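Nird-like protein (Hydrogenobacter thermophilus, PDB 4CH7) catalyses the decarboxylation of siroheme to didecarboxysiroheme, a step in the biosynthesis of heme d1. Local coordinates at residues A[188-193]-A[202-207]. Numbering follows the deposited sequence.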
loop_
_atom_site.group_PDB
_atom_site.type_symbol
_atom_site.label_atom_id
_atom_site.label_comp_id
_atom_site.label_asym_id
_atom_site.label_seq_id
_atom_site.Cartn_x
_atom_site.Cartn_y
_atom_site.Cartn_z
ATOM N N ARG A 188 -21.203 -18.266 4.599
ATOM C CA ARG A 188 -20.985 -17.630 5.894
ATOM C C ARG A 188 -19.505 -17.321 6.095
ATOM O O ARG A 188 -18.826 -17.999 6.868
ATOM C CB ARG A 188 -21.497 -18.533 7.017
ATOM C CG ARG A 188 -22.981 -18.842 6.923
ATOM C CD ARG A 188 -23.817 -17.779 7.617
ATOM N NE ARG A 188 -23.664 -17.855 9.067
ATOM C CZ ARG A 188 -24.381 -18.656 9.848
ATOM N NH1 ARG A 188 -25.305 -19.448 9.321
ATOM N NH2 ARG A 188 -24.177 -18.670 11.158
ATOM N N PRO A 189 -19.008 -16.272 5.414
ATOM C CA PRO A 189 -17.571 -15.970 5.356
ATOM C C PRO A 189 -16.996 -15.350 6.629
ATOM O O PRO A 189 -15.787 -15.133 6.691
ATOM C CB PRO A 189 -17.477 -14.970 4.201
ATOM C CG PRO A 189 -18.808 -14.273 4.204
ATOM C CD PRO A 189 -19.811 -15.311 4.632
ATOM N N PHE A 190 -17.839 -15.064 7.616
ATOM C CA PHE A 190 -17.361 -14.529 8.886
ATOM C C PHE A 190 -17.387 -15.594 9.979
ATOM O O PHE A 190 -16.868 -15.380 11.076
ATOM C CB PHE A 190 -18.215 -13.338 9.324
ATOM C CG PHE A 190 -18.066 -12.127 8.450
ATOM C CD1 PHE A 190 -16.969 -11.292 8.590
ATOM C CD2 PHE A 190 -19.030 -11.816 7.499
ATOM C CE1 PHE A 190 -16.823 -10.168 7.787
ATOM C CE2 PHE A 190 -18.896 -10.694 6.691
ATOM C CZ PHE A 190 -17.791 -9.867 6.837
ATOM N N LEU A 191 -17.990 -16.740 9.672
ATOM C CA LEU A 191 -18.209 -17.792 10.665
ATOM C C LEU A 191 -16.920 -18.411 11.203
ATOM O O LEU A 191 -16.710 -18.455 12.416
ATOM C CB LEU A 191 -19.120 -18.887 10.108
ATOM C CG LEU A 191 -19.465 -19.987 11.112
ATOM C CD1 LEU A 191 -20.080 -19.376 12.357
ATOM C CD2 LEU A 191 -20.399 -21.020 10.504
ATOM N N GLU A 192 -16.068 -18.903 10.307
ATOM C CA GLU A 192 -14.809 -19.516 10.720
ATOM C C GLU A 192 -13.915 -18.542 11.479
ATOM O O GLU A 192 -13.288 -18.916 12.473
ATOM C CB GLU A 192 -14.059 -20.107 9.523
ATOM C CG GLU A 192 -14.473 -21.531 9.182
ATOM C CD GLU A 192 -14.490 -22.440 10.398
ATOM O OE1 GLU A 192 -13.522 -22.415 11.186
ATOM O OE2 GLU A 192 -15.481 -23.178 10.568
ATOM N N TYR A 193 -13.866 -17.299 11.008
ATOM C CA TYR A 193 -13.149 -16.231 11.701
ATOM C C TYR A 193 -13.661 -16.082 13.129
ATOM O O TYR A 193 -12.883 -15.994 14.076
ATOM C CB TYR A 193 -13.333 -14.901 10.967
ATOM C CG TYR A 193 -12.571 -14.773 9.664
ATOM C CD1 TYR A 193 -11.454 -15.554 9.407
ATOM C CD2 TYR A 193 -12.969 -13.861 8.694
ATOM C CE1 TYR A 193 -10.757 -15.434 8.220
ATOM C CE2 TYR A 193 -12.276 -13.736 7.504
ATOM C CZ TYR A 193 -11.172 -14.525 7.272
ATOM O OH TYR A 193 -10.480 -14.404 6.089
ATOM N N GLU A 202 -22.070 -12.319 15.232
ATOM C CA GLU A 202 -22.686 -11.053 15.604
ATOM C C GLU A 202 -21.694 -10.163 16.344
ATOM O O GLU A 202 -21.635 -8.956 16.107
ATOM C CB GLU A 202 -23.925 -11.300 16.471
ATOM C CG GLU A 202 -24.750 -10.050 16.756
ATOM C CD GLU A 202 -25.929 -10.318 17.667
ATOM O OE1 GLU A 202 -26.945 -10.857 17.188
ATOM O OE2 GLU A 202 -25.835 -9.987 18.867
ATOM N N GLU A 203 -20.907 -10.767 17.231
ATOM C CA GLU A 203 -19.901 -10.028 17.986
ATOM C C GLU A 203 -18.739 -9.587 17.092
ATOM O O GLU A 203 -18.217 -8.485 17.253
ATOM C CB GLU A 203 -19.403 -10.862 19.172
ATOM C CG GLU A 203 -20.432 -11.004 20.296
ATOM C CD GLU A 203 -20.069 -12.079 21.302
ATOM O OE1 GLU A 203 -19.297 -12.993 20.948
ATOM O OE2 GLU A 203 -20.568 -12.012 22.445
ATOM N N LEU A 204 -18.343 -10.442 16.152
ATOM C CA LEU A 204 -17.285 -10.099 15.201
ATOM C C LEU A 204 -17.709 -8.960 14.279
ATOM O O LEU A 204 -16.977 -7.985 14.111
ATOM C CB LEU A 204 -16.877 -11.319 14.371
ATOM C CG LEU A 204 -15.847 -11.055 13.269
ATOM C CD1 LEU A 204 -14.599 -10.413 13.849
ATOM C CD2 LEU A 204 -15.489 -12.329 12.524
ATOM N N LEU A 205 -18.889 -9.097 13.678
ATOM C CA LEU A 205 -19.424 -8.083 12.772
ATOM C C LEU A 205 -19.613 -6.750 13.490
ATOM O O LEU A 205 -19.420 -5.680 12.910
ATOM C CB LEU A 205 -20.747 -8.559 12.171
ATOM C CG LEU A 205 -20.632 -9.733 11.200
ATOM C CD1 LEU A 205 -22.001 -10.257 10.809
ATOM C CD2 LEU A 205 -19.853 -9.309 9.973
ATOM N N GLU A 206 -19.988 -6.835 14.763
ATOM C CA GLU A 206 -20.134 -5.666 15.621
ATOM C C GLU A 206 -18.814 -4.902 15.704
ATOM O O GLU A 206 -18.782 -3.675 15.581
ATOM C CB GLU A 206 -20.566 -6.120 17.015
ATOM C CG GLU A 206 -20.932 -5.007 17.977
ATOM C CD GLU A 206 -21.421 -5.543 19.307
ATOM O OE1 GLU A 206 -22.585 -5.991 19.374
ATOM O OE2 GLU A 206 -20.640 -5.519 20.282
ATOM N N LYS A 207 -17.729 -5.643 15.899
ATOM C CA LYS A 207 -16.399 -5.056 16.015
ATOM C C LYS A 207 -15.872 -4.568 14.670
ATOM O O LYS A 207 -15.201 -3.540 14.596
ATOM C CB LYS A 207 -15.434 -6.068 16.629
ATOM C CG LYS A 207 -15.788 -6.433 18.058
ATOM C CD LYS A 207 -15.126 -7.724 18.488
ATOM C CE LYS A 207 -15.633 -8.139 19.852
ATOM N NZ LYS A 207 -15.243 -7.178 20.920
#
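F190, in the turn that leads into helix 191-196, faces L204 in the first half of helix 201-213, their CA atoms 7.7 Å apart, the closest such pair between 188-193 and 202-207. The turn is closed by a backbone hydrogen bond from L191 N to R188 O; no hydrogen bond joins the two segments, which meet mainly through apolar side chains. The CD2 methyl of L205 sits squarely over one face of the F190 ring, 3.5 Å from its centroid and only 5° off the ring normal, a CH-pi contact that leaves the methyl almost equally far from all six ring carbons. L205 reaches this place because its CG lies beside the backbone N (chi1 -68°), with the side chain crossing that of F190 at about a right angle. Both segments belong to the second helix-turn-helix domain of the chain, where helices 191-196 and 201-213 follow one another and pack, together with helix 170-179, around a buried centre. L204 reaches in from the same helix: its CD2 lies at the edge of the F190 ring, near the ring plane, and also touches F190 O at 3.6 Å. L204 CD2 also meets Y193 CB at 3.7 Å, while the end of the Y193 side chain turns away from 202-207, and the residue packs on I178 and P184. F183 packs edge-to-face with F190, and L208 touches F190 from one turn further along helix 201-213. With an alanine in place of F190, L205 CD2 would probably lose the aromatic face it rests on, and F183 its edge-to-face partner.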